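Local coordinates for protein 3-dehydroquinate dehydratase (Enterococcus faecalis, PDB 4PH6) that catalyses the cis-dehydration of 3-dehydroquinate to 3-dehydroshikimate through an imine intermediate, the third step of the chorismate pathway, at residues T191-Y195 and T196-S200; M93-S96 and E97-F101; M208-L211 and G212-S215; E36-A39 and S40-L43; P6-K10 and N11-G15. All coordinates share one frame; numbering follows the deposited sequence.

Interaction 1 (T191-Y195 and T196-S200); sequences TNEMY and THYAS
The ring of Y198 takes the carboxylate of E193 at its edge, close to the ring plane. OE2 of E193 lies 3.8 Å from CE1 of Y198, and the carboxylate and ring planes are 39° apart. CB of H197 sits over one face of the same ring, offset toward the rim. The H197 ring has CB of T196 over one face, and the carbonyl O of E193 lies near its edge. E193 reaches Y198 because its chain is extended, with CG anti to the backbone N (chi1 172°). Its other oxygen, OE1, is hydrogen-bonded to Q154.

M194 bends at chi2 and brings its sulfur beside Y198. SD lies 5.5 Å from the ring centroid in an oblique Met-aromatic contact, and 3.8 Å from CB of Y198. CE of M194 then reaches CB of A199 at 4.1 Å.

The backbone shows a helix ending. The carbonyl O of N192 accepts from both N and OG1 of T196, so two bonds from one residue grip it. The side chain of N192 turns outward, and its ND2 bonds T182 of the second subunit. The carbonyl O of M194 also takes two donors, N of Y198 at 3.0 Å and N of A199 at 3.0 Å. They approach from opposite faces of the carbonyl plane. Y198 is the first residue to leave helical backbone angles.

This is the C-terminal end of helix 181-197, in the beta-alpha-beta unit that runs from strand 171-176 to strand 203-207. M194 packs on L161 of helix 154-166 and on I203 of strand 203-207.

Interaction 2 (M93-S96 and E97-F101); sequences MAFS and EENYF
S96 grips the first turn of helix 97-110 through its side chain. CB of S96 carries OG toward the amides of that turn. OG sits between the backbone N and the carbonyl carbon (chi1 67°), which turns it back over the turn. There it accepts from N of N99 at 3.0 Å, with an N-H...O angle of 157°. OG also lies 3.2 Å from CB of N99. A water bonded to OG makes a weak link to OE1 of E98.

The carbonyl O of S96 accepts from N of Y100 at 2.9 Å, the first bond of the helical ladder. A second water accepts from N of S96. Its modelled link to ND2 of N99 is suspiciously short and remains doubtful.

F95 lies alongside this turn. CB of N99 stands over one face of its ring, 3.7 Å from the centroid, in a CH-pi contact. The ring and the N99 amide planes are 37° apart. CE2 of F95 comes within 3.4 Å of the carbonyl O of N99. The F95 ring also stacks with F84 and touches F61 of helix 61-73.

S96 is thus a serine N-cap. It satisfies an N-H of the first turn that has no helical carbonyl ahead of it. The cap is polar and partly hydrated, while the aromatic ring beside it adds apolar packing.

Interaction 3 (M208-L211 and G212-S215); sequences MGQL and GMIS
Among van der Waals contacts, Q210 and M213 form the main pair. Their side chains lie side by side and point the same way. OE1 of Q210 comes within 3.3 Å of CE of M213, and within 3.7 Å of SD. The bend of Q210 at chi2 (64°) and of M213 at chi3 (-68°) brings these ends together. CB of M213 also lies 3.6 Å from the carbonyl O of Q210.

The backbone forms a type I beta turn from Q210 to M213. One bond links the two segments directly, and it is weak: N of G212 to the carbonyl O of G209 at 3.4 Å. G209 has a positive phi, which favours glycine.

Further hydrogen bonds lie within G212-S215. The carbonyl O of G212 accepts from both N and OG of S215. The OG bond lies in the carbonyl plane. Its modelled length, 2.5 Å from OG of S215 to O of G212, is very short, and the exact value is doubtful. OG of S215 also bonds the backbone N of S207. This holds the 3-10 segment against the end of strand 203-207.

A water completes the polar set. It donates to the carbonyl O of L211 at 2.8 Å and accepts from N of I214.

Q210, L211, M213 and I214 also pack against the second subunit. Both segments lie in the loop between strand 203-207 and helix 219-222. M208 lies close to R216, predicted to bind 3-dehydroquinate, and bonds V176 of strand 171-176 through its backbone. I214 packs on V184 and L188 of helix 181-197.

Interaction 4 (E36-A39 and S40-L43); sequences EATA and SQTL
S40 hydrogen-bonds back to the carbonyl O of A37. Its OG lies 2.6 Å from that oxygen, in the carbonyl plane and on a lone pair. With chi1 at 76°, OG is flanked by N and C of its own residue and can fold back onto the helix. N of S40 makes two weak bonds, to the carbonyl O of E36 and to that of A37.

The next two amides also point back. N of Q41 bonds the carbonyl O of T38 at 3.1 Å, and N of T42 bonds that of A39 at 3.1 Å. Both donors stand above the carbonyl plane, so neither lies on a lone pair. Around them, CB of Q41 packs 3.2 Å from the carbonyl O of T38. A water donates to the carbonyl O of A39 and bonds OG1 of T42.

Further out, the carbonyl O of S40 is held by NZ of K78. NE2 of Q41 has a weak bond to the carbonyl O of R74. A37 packs on I25 of strand 20-25.

The helix thus tightens from i to i-4 into i to i-3 bonds, as in a 3-10 turn, and ends in the type I turn from S40 to L43. This C-terminal ending leads helix 30-40 of the (beta/alpha)8 barrel toward strand 47-51.

Interaction 5 (P6-K10 and N11-G15); sequences PVIVK and NVRIG
Strands 7-9 and 12-14 run antiparallel, 158° between their directions, and form a beta hairpin with a two-residue type I' loop, K10-N11. V7 pairs with I14 and V9 with V12 as hydrogen-bonded pairs. N of V7 donates to the carbonyl O of I14 at 2.7 Å, and N of V12 to that of V9 at 2.9 Å. I8 and R13 make the non-hydrogen-bonded pair between them.

V7, V9, V12 and I14 share one face. CG1 of V9 meets CD1 of I14 at 3.7 Å across the strands, and their side chains cross obliquely. A chi1 of 43° tucks CG1 of V9 in close to both of its backbone neighbours and directs it toward I14. CB of V7 lies 4.4 Å from CB of I14.

I8 and R13 lie side by side on the other face. CD1 of I8 lies over one face of the R13 guanidinium, 3.5 Å from CZ. K10, at the turn, extends to a salt bridge with D114.

The two faces differ in chemistry. V7, V9 and I14 pack on I171, P79 and P202, at or just before barrel strands. This is consistent with the hairpin lying across the N-terminal end of the barrel. On the other face, apolar contact by I8 CD1 leaves the in-plane N-H groups of R13 able to bond, as NE does in its salt bridge with E16.

How the interactions relate
From the N terminus, interaction 5 comes first, a hairpin ahead of strand 20-25 that packs against strand 171-176. Interaction 4 ends helix 30-40, before strand 47-51. Interaction 2 starts helix 97-110, after the loop that follows strand 80-83. Interaction 1 ends helix 181-197, and interaction 3 shapes the loop after strand 203-207. Interactions 1 to 4 thus lie at helix ends or loops of the (beta/alpha)8 barrel. Each contact closes only a local turn. All five follow in series, and none nests, crosses or touches another. Interactions 1 and 5 come nearest, about 6 Å between nearest atoms. Interactions 1 and 4 lie on opposite sides of the chain's centre, as do 2 and 5.

Interaction 1 (T191-Y195 and T196-S200)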
loop_
_atom_site.group_PDB
_atom_site.type_symbol
_atom_site.label_atom_id
_atom_site.label_comp_id
_atom_site.label_asym_id
_atom_site.label_seq_id
_atom_site.Cartn_x
_atom_site.Cartn_y
_atom_site.Cartn_z
ATOM N N THR A 191 1.788 -7.539 11.322
ATOM C CA THR A 191 1.256 -8.541 10.399
ATOM C C THR A 191 2.388 -9.374 9.794
ATOM O O THR A 191 2.308 -10.601 9.782
ATOM C CB THR A 191 0.435 -7.892 9.250
ATOM O OG1 THR A 191 -0.654 -7.139 9.797
ATOM C CG2 THR A 191 -0.112 -8.962 8.283
ATOM N N ASN A 192 3.432 -8.712 9.297
ATOM C CA ASN A 192 4.550 -9.425 8.670
ATOM C C ASN A 192 5.309 -10.333 9.656
ATOM O O ASN A 192 5.547 -11.493 9.360
ATOM C CB ASN A 192 5.536 -8.445 8.012
ATOM C CG ASN A 192 6.636 -9.166 7.217
ATOM O OD1 ASN A 192 6.360 -9.853 6.226
ATOM N ND2 ASN A 192 7.884 -9.007 7.649
ATOM N N GLU A 193 5.676 -9.798 10.819
ATOM C CA GLU A 193 6.345 -10.590 11.856
ATOM C C GLU A 193 5.528 -11.817 12.290
ATOM O O GLU A 193 6.046 -12.931 12.321
ATOM C CB GLU A 193 6.646 -9.726 13.077
ATOM C CG GLU A 193 7.179 -10.521 14.277
ATOM C CD GLU A 193 7.452 -9.640 15.478
ATOM O OE1 GLU A 193 7.299 -8.406 15.362
ATOM O OE2 GLU A 193 7.834 -10.179 16.542
ATOM N N MET A 194 4.255 -11.609 12.623
ATOM C CA MET A 194 3.377 -12.719 13.009
ATOM C C MET A 194 3.356 -13.810 11.948
ATOM O O MET A 194 3.552 -14.996 12.242
ATOM C CB MET A 194 1.941 -12.231 13.260
ATOM C CG MET A 194 0.960 -13.350 13.620
ATOM S SD MET A 194 1.322 -14.094 15.234
ATOM C CE MET A 194 0.328 -15.579 15.168
ATOM N N TYR A 195 3.120 -13.402 10.712
ATOM C CA TYR A 195 2.981 -14.329 9.600
ATOM C C TYR A 195 4.262 -15.102 9.326
ATOM O O TYR A 195 4.225 -16.298 9.045
ATOM C CB TYR A 195 2.558 -13.568 8.341
ATOM C CG TYR A 195 2.447 -14.424 7.101
ATOM C CD1 TYR A 195 1.276 -15.116 6.804
ATOM C CD2 TYR A 195 3.514 -14.536 6.223
ATOM C CE1 TYR A 195 1.174 -15.885 5.668
ATOM C CE2 TYR A 195 3.424 -15.316 5.084
ATOM C CZ TYR A 195 2.255 -15.984 4.811
ATOM O OH TYR A 195 2.177 -16.747 3.670
ATOM N N THR A 196 5.406 -14.429 9.400
ATOM C CA THR A 196 6.640 -15.099 9.025
ATOM C C THR A 196 7.150 -16.005 10.159
ATOM O O THR A 196 7.733 -17.054 9.900
ATOM C CB THR A 196 7.744 -14.081 8.615
ATOM O OG1 THR A 196 8.037 -13.202 9.704
ATOM C CG2 THR A 196 7.288 -13.246 7.427
ATOM N N HIS A 197 6.890 -15.627 11.407
ATOM C CA HIS A 197 7.571 -16.261 12.527
ATOM C C HIS A 197 6.722 -17.122 13.484
ATOM O O HIS A 197 7.262 -18.013 14.129
ATOM C CB HIS A 197 8.297 -15.177 13.328
ATOM C CG HIS A 197 9.504 -14.636 12.635
ATOM N ND1 HIS A 197 9.601 -13.323 12.212
ATOM C CD2 HIS A 197 10.666 -15.230 12.264
ATOM C CE1 HIS A 197 10.766 -13.134 11.626
ATOM N NE2 HIS A 197 11.432 -14.279 11.640
ATOM N N TYR A 198 5.417 -16.880 13.585
ATOM C CA TYR A 198 4.612 -17.550 14.620
ATOM C C TYR A 198 3.339 -18.239 14.114
ATOM O O TYR A 198 2.782 -19.114 14.776
ATOM C CB TYR A 198 4.201 -16.542 15.700
ATOM C CG TYR A 198 5.339 -15.804 16.375
ATOM C CD1 TYR A 198 5.649 -14.495 16.026
ATOM C CD2 TYR A 198 6.092 -16.410 17.373
ATOM C CE1 TYR A 198 6.686 -13.814 16.647
ATOM C CE2 TYR A 198 7.127 -15.737 17.999
ATOM C CZ TYR A 198 7.417 -14.441 17.633
ATOM O OH TYR A 198 8.440 -13.775 18.260
ATOM N N ALA A 199 2.858 -17.808 12.960
ATOM C CA ALA A 199 1.569 -18.243 12.451
ATOM C C ALA A 199 1.627 -19.630 11.804
ATOM O O ALA A 199 2.468 -19.892 10.948
ATOM C CB ALA A 199 1.044 -17.204 11.445
ATOM N N SER A 200 0.741 -20.523 12.215
ATOM C CA SER A 200 0.589 -21.779 11.484
ATOM C C SER A 200 -0.876 -21.949 11.122
ATOM O O SER A 200 -1.282 -22.989 10.611
ATOM C CB SER A 200 1.109 -22.984 12.288
ATOM O OG SER A 200 0.327 -23.212 13.439
#

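Interaction 2 (M93-S96 and E97-F101)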
loop_
_atom_site.group_PDB
_atom_site.type_symbol
_atom_site.label_atom_id
_atom_site.label_comp_id
_atom_site.label_asym_id
_atom_site.label_seq_id
_atom_site.Cartn_x
_atom_site.Cartn_y
_atom_site.Cartn_z
ATOM N N MET A 93 -24.628 -2.243 19.432
ATOM C CA MET A 93 -25.544 -2.246 20.574
ATOM C C MET A 93 -24.989 -2.885 21.841
ATOM O O MET A 93 -24.180 -3.821 21.789
ATOM C CB MET A 93 -26.839 -2.969 20.203
ATOM C CG MET A 93 -26.617 -4.403 19.812
ATOM S SD MET A 93 -28.130 -5.301 19.438
ATOM C CE MET A 93 -28.791 -5.559 21.069
ATOM N N ALA A 94 -25.452 -2.375 22.978
ATOM C CA ALA A 94 -25.192 -2.995 24.266
ATOM C C ALA A 94 -25.804 -4.403 24.307
ATOM O O ALA A 94 -26.877 -4.649 23.757
ATOM C CB ALA A 94 -25.747 -2.130 25.386
ATOM N N PHE A 95 -25.120 -5.324 24.968
ATOM C CA PHE A 95 -25.530 -6.719 24.990
ATOM C C PHE A 95 -24.787 -7.354 26.147
ATOM O O PHE A 95 -23.567 -7.210 26.252
ATOM C CB PHE A 95 -25.187 -7.406 23.659
ATOM C CG PHE A 95 -26.191 -8.443 23.194
ATOM C CD1 PHE A 95 -27.546 -8.150 23.131
ATOM C CD2 PHE A 95 -25.766 -9.691 22.751
ATOM C CE1 PHE A 95 -28.460 -9.093 22.673
ATOM C CE2 PHE A 95 -26.670 -10.631 22.288
ATOM C CZ PHE A 95 -28.021 -10.330 22.248
ATOM N N SER A 96 -25.521 -8.023 27.031
ATOM C CA SER A 96 -24.911 -8.752 28.132
ATOM C C SER A 96 -24.006 -9.859 27.605
ATOM O O SER A 96 -24.265 -10.415 26.536
ATOM C CB SER A 96 -25.986 -9.353 29.033
ATOM O OG SER A 96 -26.711 -10.365 28.349
ATOM N N GLU A 97 -22.951 -10.174 28.350
ATOM C CA GLU A 97 -22.137 -11.351 28.059
ATOM C C GLU A 97 -23.007 -12.615 27.925
ATOM O O GLU A 97 -22.807 -13.412 27.009
ATOM C CB GLU A 97 -21.071 -11.551 29.143
ATOM C CG GLU A 97 -20.421 -12.934 29.139
ATOM C CD GLU A 97 -19.458 -13.146 30.298
ATOM O OE1 GLU A 97 -19.597 -14.163 31.016
ATOM O OE2 GLU A 97 -18.557 -12.299 30.484
ATOM N N GLU A 98 -23.973 -12.783 28.829
ATOM C CA GLU A 98 -24.846 -13.963 28.825
ATOM C C GLU A 98 -25.628 -14.083 27.519
ATOM O O GLU A 98 -25.717 -15.167 26.945
ATOM C CB GLU A 98 -25.814 -13.922 30.016
ATOM C CG GLU A 98 -26.847 -15.052 30.069
ATOM C CD GLU A 98 -27.948 -14.774 31.090
ATOM O OE1 GLU A 98 -28.085 -13.594 31.484
ATOM O OE2 GLU A 98 -28.666 -15.716 31.502
ATOM N N ASN A 99 -26.182 -12.965 27.051
ATOM C CA ASN A 99 -26.876 -12.932 25.765
ATOM C C ASN A 99 -25.913 -13.140 24.596
ATOM O O ASN A 99 -26.268 -13.742 23.584
ATOM C CB ASN A 99 -27.633 -11.615 25.590
ATOM C CG ASN A 99 -28.975 -11.616 26.309
ATOM O OD1 ASN A 99 -29.581 -12.664 26.499
ATOM N ND2 ASN A 99 -29.441 -10.437 26.708
ATOM N N TYR A 100 -24.692 -12.646 24.743
ATOM C CA TYR A 100 -23.685 -12.840 23.727
ATOM C C TYR A 100 -23.446 -14.337 23.523
ATOM O O TYR A 100 -23.574 -14.849 22.406
ATOM C CB TYR A 100 -22.392 -12.119 24.110
ATOM C CG TYR A 100 -21.255 -12.321 23.136
ATOM C CD1 TYR A 100 -21.185 -11.589 21.958
ATOM C CD2 TYR A 100 -20.232 -13.225 23.406
ATOM C CE1 TYR A 100 -20.132 -11.767 21.060
ATOM C CE2 TYR A 100 -19.179 -13.404 22.519
ATOM C CZ TYR A 100 -19.133 -12.669 21.350
ATOM O OH TYR A 100 -18.086 -12.846 20.467
ATOM N N PHE A 101 -23.141 -15.050 24.600
ATOM C CA PHE A 101 -22.847 -16.475 24.475
ATOM C C PHE A 101 -24.089 -17.334 24.216
ATOM O O PHE A 101 -23.999 -18.354 23.529
ATOM C CB PHE A 101 -22.105 -16.966 25.719
ATOM C CG PHE A 101 -20.682 -16.515 25.764
ATOM C CD1 PHE A 101 -19.736 -17.112 24.958
ATOM C CD2 PHE A 101 -20.293 -15.472 26.588
ATOM C CE1 PHE A 101 -18.427 -16.702 24.991
ATOM C CE2 PHE A 101 -18.992 -15.061 26.623
ATOM C CZ PHE A 101 -18.052 -15.676 25.825
HETATM O O HOH W 1 -28.451 -8.118 26.828
HETATM O O HOH W 2 -28.845 -10.504 30.441
#

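Interaction 3 (M208-L211 and G212-S215)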
loop_
_atom_site.group_PDB
_atom_site.type_symbol
_atom_site.label_atom_id
_atom_site.label_comp_id
_atom_site.label_asym_id
_atom_site.label_seq_id
_atom_site.Cartn_x
_atom_site.Cartn_y
_atom_site.Cartn_z
ATOM N N MET A 208 -7.478 0.550 10.281
ATOM C CA MET A 208 -8.790 1.097 9.922
ATOM C C MET A 208 -8.739 2.558 9.453
ATOM O O MET A 208 -7.738 3.212 9.592
ATOM C CB MET A 208 -9.754 0.962 11.108
ATOM C CG MET A 208 -10.123 -0.491 11.427
ATOM S SD MET A 208 -11.421 -0.666 12.664
ATOM C CE MET A 208 -10.534 -0.350 14.177
ATOM N N GLY A 209 -9.837 3.061 8.899
ATOM C CA GLY A 209 -9.899 4.441 8.453
ATOM C C GLY A 209 -9.175 4.738 7.148
ATOM O O GLY A 209 -8.648 3.850 6.494
ATOM N N GLN A 210 -9.154 6.009 6.774
ATOM C CA GLN A 210 -8.525 6.448 5.531
ATOM C C GLN A 210 -7.012 6.245 5.563
ATOM O O GLN A 210 -6.407 5.923 4.543
ATOM C CB GLN A 210 -8.857 7.922 5.258
ATOM C CG GLN A 210 -8.543 8.381 3.843
ATOM C CD GLN A 210 -9.392 7.668 2.816
ATOM O OE1 GLN A 210 -8.875 7.116 1.842
ATOM N NE2 GLN A 210 -10.702 7.676 3.023
ATOM N N LEU A 211 -6.411 6.429 6.737
ATOM C CA LEU A 211 -4.968 6.233 6.915
ATOM C C LEU A 211 -4.512 4.794 6.700
ATOM O O LEU A 211 -3.437 4.555 6.156
ATOM C CB LEU A 211 -4.536 6.669 8.313
ATOM C CG LEU A 211 -4.542 8.154 8.642
ATOM C CD1 LEU A 211 -4.511 8.328 10.156
ATOM C CD2 LEU A 211 -3.379 8.868 7.983
ATOM N N GLY A 212 -5.309 3.830 7.143
ATOM C CA GLY A 212 -4.888 2.447 7.066
ATOM C C GLY A 212 -5.359 1.703 5.829
ATOM O O GLY A 212 -5.207 0.485 5.755
ATOM N N MET A 213 -5.912 2.427 4.858
ATOM C CA MET A 213 -6.562 1.805 3.703
ATOM C C MET A 213 -5.651 0.856 2.900
ATOM O O MET A 213 -6.099 -0.198 2.437
ATOM C CB MET A 213 -7.119 2.886 2.773
ATOM C CG MET A 213 -7.892 2.342 1.581
ATOM S SD MET A 213 -8.803 3.636 0.713
ATOM C CE MET A 213 -10.022 4.051 1.939
ATOM N N ILE A 214 -4.387 1.235 2.743
ATOM C CA ILE A 214 -3.391 0.362 2.127
ATOM C C ILE A 214 -3.313 -1.038 2.746
ATOM O O ILE A 214 -2.935 -1.986 2.073
ATOM C CB ILE A 214 -1.986 0.962 2.213
ATOM C CG1 ILE A 214 -1.680 1.337 3.664
ATOM C CG2 ILE A 214 -1.884 2.149 1.303
ATOM C CD1 ILE A 214 -0.232 1.593 3.945
ATOM N N SER A 215 -3.647 -1.160 4.025
ATOM C CA SER A 215 -3.601 -2.460 4.698
ATOM C C SER A 215 -4.691 -3.388 4.172
ATOM O O SER A 215 -4.686 -4.580 4.449
ATOM C CB SER A 215 -3.742 -2.293 6.218
ATOM O OG SER A 215 -5.057 -1.901 6.590
HETATM O O HOH W 3 -3.425 3.857 3.479
#

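Interaction 4 (E36-A39 and S40-L43)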
loop_
_atom_site.group_PDB
_atom_site.type_symbol
_atom_site.label_atom_id
_atom_site.label_comp_id
_atom_site.label_asym_id
_atom_site.label_seq_id
_atom_site.Cartn_x
_atom_site.Cartn_y
_atom_site.Cartn_z
ATOM N N GLU A 36 -29.836 -8.271 0.323
ATOM C CA GLU A 36 -28.396 -8.081 0.190
ATOM C C GLU A 36 -27.657 -9.426 0.113
ATOM O O GLU A 36 -26.575 -9.521 -0.462
ATOM C CB GLU A 36 -27.861 -7.230 1.343
ATOM C CG GLU A 36 -28.401 -5.812 1.345
ATOM C CD GLU A 36 -27.668 -4.889 2.305
ATOM O OE1 GLU A 36 -26.624 -5.297 2.864
ATOM O OE2 GLU A 36 -28.135 -3.744 2.501
ATOM N N ALA A 37 -28.259 -10.464 0.677
ATOM C CA ALA A 37 -27.712 -11.804 0.571
ATOM C C ALA A 37 -27.845 -12.271 -0.869
ATOM O O ALA A 37 -26.894 -12.769 -1.473
ATOM C CB ALA A 37 -28.424 -12.745 1.506
ATOM N N THR A 38 -29.040 -12.094 -1.413
ATOM C CA THR A 38 -29.287 -12.446 -2.800
ATOM C C THR A 38 -28.374 -11.638 -3.721
ATOM O O THR A 38 -27.802 -12.199 -4.656
ATOM C CB THR A 38 -30.767 -12.240 -3.191
ATOM O OG1 THR A 38 -31.575 -13.214 -2.511
ATOM C CG2 THR A 38 -30.955 -12.394 -4.696
ATOM N N ALA A 39 -28.206 -10.351 -3.421
ATOM C CA ALA A 39 -27.328 -9.494 -4.204
ATOM C C ALA A 39 -25.870 -9.978 -4.203
ATOM O O ALA A 39 -25.174 -9.803 -5.207
ATOM C CB ALA A 39 -27.403 -8.043 -3.704
ATOM N N SER A 40 -25.411 -10.597 -3.106
ATOM C CA SER A 40 -24.027 -11.072 -3.038
ATOM C C SER A 40 -23.717 -12.102 -4.145
ATOM O O SER A 40 -22.560 -12.298 -4.520
ATOM C CB SER A 40 -23.711 -11.667 -1.659
ATOM O OG SER A 40 -24.270 -12.957 -1.489
ATOM N N GLN A 41 -24.754 -12.726 -4.690
ATOM C CA GLN A 41 -24.572 -13.754 -5.711
ATOM C C GLN A 41 -23.971 -13.204 -6.993
ATOM O O GLN A 41 -23.408 -13.956 -7.785
ATOM C CB GLN A 41 -25.900 -14.446 -6.032
ATOM C CG GLN A 41 -26.460 -15.263 -4.883
ATOM C CD GLN A 41 -27.726 -16.005 -5.257
ATOM O OE1 GLN A 41 -27.765 -16.693 -6.271
ATOM N NE2 GLN A 41 -28.771 -15.867 -4.439
ATOM N N THR A 42 -24.105 -11.898 -7.204
ATOM C CA THR A 42 -23.520 -11.263 -8.371
ATOM C C THR A 42 -22.492 -10.213 -7.981
ATOM O O THR A 42 -22.143 -9.354 -8.799
ATOM C CB THR A 42 -24.596 -10.613 -9.268
ATOM O OG1 THR A 42 -25.518 -9.868 -8.462
ATOM C CG2 THR A 42 -25.352 -11.684 -10.038
ATOM N N LEU A 43 -22.016 -10.280 -6.737
ATOM C CA LEU A 43 -20.915 -9.425 -6.281
ATOM C C LEU A 43 -19.585 -10.159 -6.401
ATOM O O LEU A 43 -19.522 -11.374 -6.207
ATOM C CB LEU A 43 -21.116 -8.984 -4.830
ATOM C CG LEU A 43 -22.164 -7.928 -4.493
ATOM C CD1 LEU A 43 -22.111 -7.666 -2.998
ATOM C CD2 LEU A 43 -21.918 -6.642 -5.282
HETATM O O HOH W 4 -24.719 -7.686 -7.335
#

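Interaction 5 (P6-K10 and N11-G15)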
loop_
_atom_site.group_PDB
_atom_site.type_symbol
_atom_site.label_atom_id
_atom_site.label_comp_id
_atom_site.label_asym_id
_atom_site.label_seq_id
_atom_site.Cartn_x
_atom_site.Cartn_y
_atom_site.Cartn_z
ATOM N N PRO A 6 -3.826 -23.487 5.445
ATOM C CA PRO A 6 -4.896 -22.836 4.675
ATOM C C PRO A 6 -6.261 -23.385 5.058
ATOM O O PRO A 6 -6.497 -24.596 4.970
ATOM C CB PRO A 6 -4.545 -23.169 3.223
ATOM C CG PRO A 6 -3.706 -24.398 3.296
ATOM C CD PRO A 6 -2.958 -24.327 4.599
ATOM N N VAL A 7 -7.139 -22.507 5.521
ATOM C CA VAL A 7 -8.472 -22.925 5.942
ATOM C C VAL A 7 -9.392 -22.977 4.735
ATOM O O VAL A 7 -9.632 -21.959 4.083
ATOM C CB VAL A 7 -9.040 -21.978 7.021
ATOM C CG1 VAL A 7 -10.514 -22.259 7.270
ATOM C CG2 VAL A 7 -8.215 -22.093 8.314
ATOM N N ILE A 8 -9.891 -24.166 4.419
ATOM C CA ILE A 8 -10.696 -24.336 3.225
ATOM C C ILE A 8 -12.168 -24.499 3.579
ATOM O O ILE A 8 -12.547 -25.406 4.298
ATOM C CB ILE A 8 -10.183 -25.530 2.393
ATOM C CG1 ILE A 8 -8.690 -25.354 2.111
ATOM C CG2 ILE A 8 -10.958 -25.683 1.077
ATOM C CD1 ILE A 8 -8.088 -26.461 1.262
ATOM N N VAL A 9 -12.988 -23.585 3.074
ATOM C CA VAL A 9 -14.434 -23.606 3.293
ATOM C C VAL A 9 -15.215 -23.354 1.989
ATOM O O VAL A 9 -15.094 -22.286 1.366
ATOM C CB VAL A 9 -14.849 -22.579 4.386
ATOM C CG1 VAL A 9 -14.123 -21.280 4.204
ATOM C CG2 VAL A 9 -16.349 -22.353 4.374
ATOM N N LYS A 10 -16.015 -24.351 1.598
ATOM C CA LYS A 10 -16.774 -24.330 0.344
ATOM C C LYS A 10 -15.877 -23.947 -0.835
ATOM O O LYS A 10 -16.178 -23.031 -1.598
ATOM C CB LYS A 10 -17.972 -23.385 0.446
ATOM C CG LYS A 10 -19.031 -23.907 1.403
ATOM C CD LYS A 10 -20.299 -23.048 1.470
ATOM C CE LYS A 10 -21.311 -23.732 2.381
ATOM N NZ LYS A 10 -22.443 -22.862 2.787
ATOM N N ASN A 11 -14.759 -24.666 -0.929
ATOM C CA ASN A 11 -13.752 -24.519 -1.972
ATOM C C ASN A 11 -12.977 -23.203 -1.904
ATOM O O ASN A 11 -12.057 -22.993 -2.688
ATOM C CB ASN A 11 -14.398 -24.698 -3.354
ATOM C CG ASN A 11 -14.713 -26.157 -3.659
ATOM O OD1 ASN A 11 -14.511 -27.044 -2.816
ATOM N ND2 ASN A 11 -15.233 -26.413 -4.859
ATOM N N VAL A 12 -13.321 -22.323 -0.967
ATOM C CA VAL A 12 -12.562 -21.083 -0.796
ATOM C C VAL A 12 -11.329 -21.329 0.086
ATOM O O VAL A 12 -11.455 -21.662 1.267
ATOM C CB VAL A 12 -13.425 -19.944 -0.183
ATOM C CG1 VAL A 12 -12.553 -18.704 0.127
ATOM C CG2 VAL A 12 -14.563 -19.564 -1.122
ATOM N N ARG A 13 -10.142 -21.146 -0.494
ATOM C CA ARG A 13 -8.887 -21.471 0.184
ATOM C C ARG A 13 -8.319 -20.265 0.907
ATOM O O ARG A 13 -7.534 -19.516 0.348
ATOM C CB ARG A 13 -7.862 -22.022 -0.812
ATOM C CG ARG A 13 -8.423 -23.130 -1.704
ATOM C CD ARG A 13 -7.410 -23.670 -2.718
ATOM N NE ARG A 13 -6.470 -24.619 -2.121
ATOM C CZ ARG A 13 -6.723 -25.918 -1.954
ATOM N NH1 ARG A 13 -7.894 -26.424 -2.332
ATOM N NH2 ARG A 13 -5.808 -26.712 -1.405
ATOM N N ILE A 14 -8.715 -20.089 2.163
ATOM C CA ILE A 14 -8.286 -18.949 2.957
ATOM C C ILE A 14 -6.894 -19.174 3.548
ATOM O O ILE A 14 -6.691 -20.094 4.346
ATOM C CB ILE A 14 -9.268 -18.670 4.089
ATOM C CG1 ILE A 14 -10.695 -18.645 3.539
ATOM C CG2 ILE A 14 -8.892 -17.368 4.803
ATOM C CD1 ILE A 14 -11.757 -18.505 4.591
ATOM N N GLY A 15 -5.945 -18.328 3.152
ATOM C CA GLY A 15 -4.557 -18.483 3.565
ATOM C C GLY A 15 -3.676 -18.926 2.409
ATOM O O GLY A 15 -2.546 -19.369 2.613
#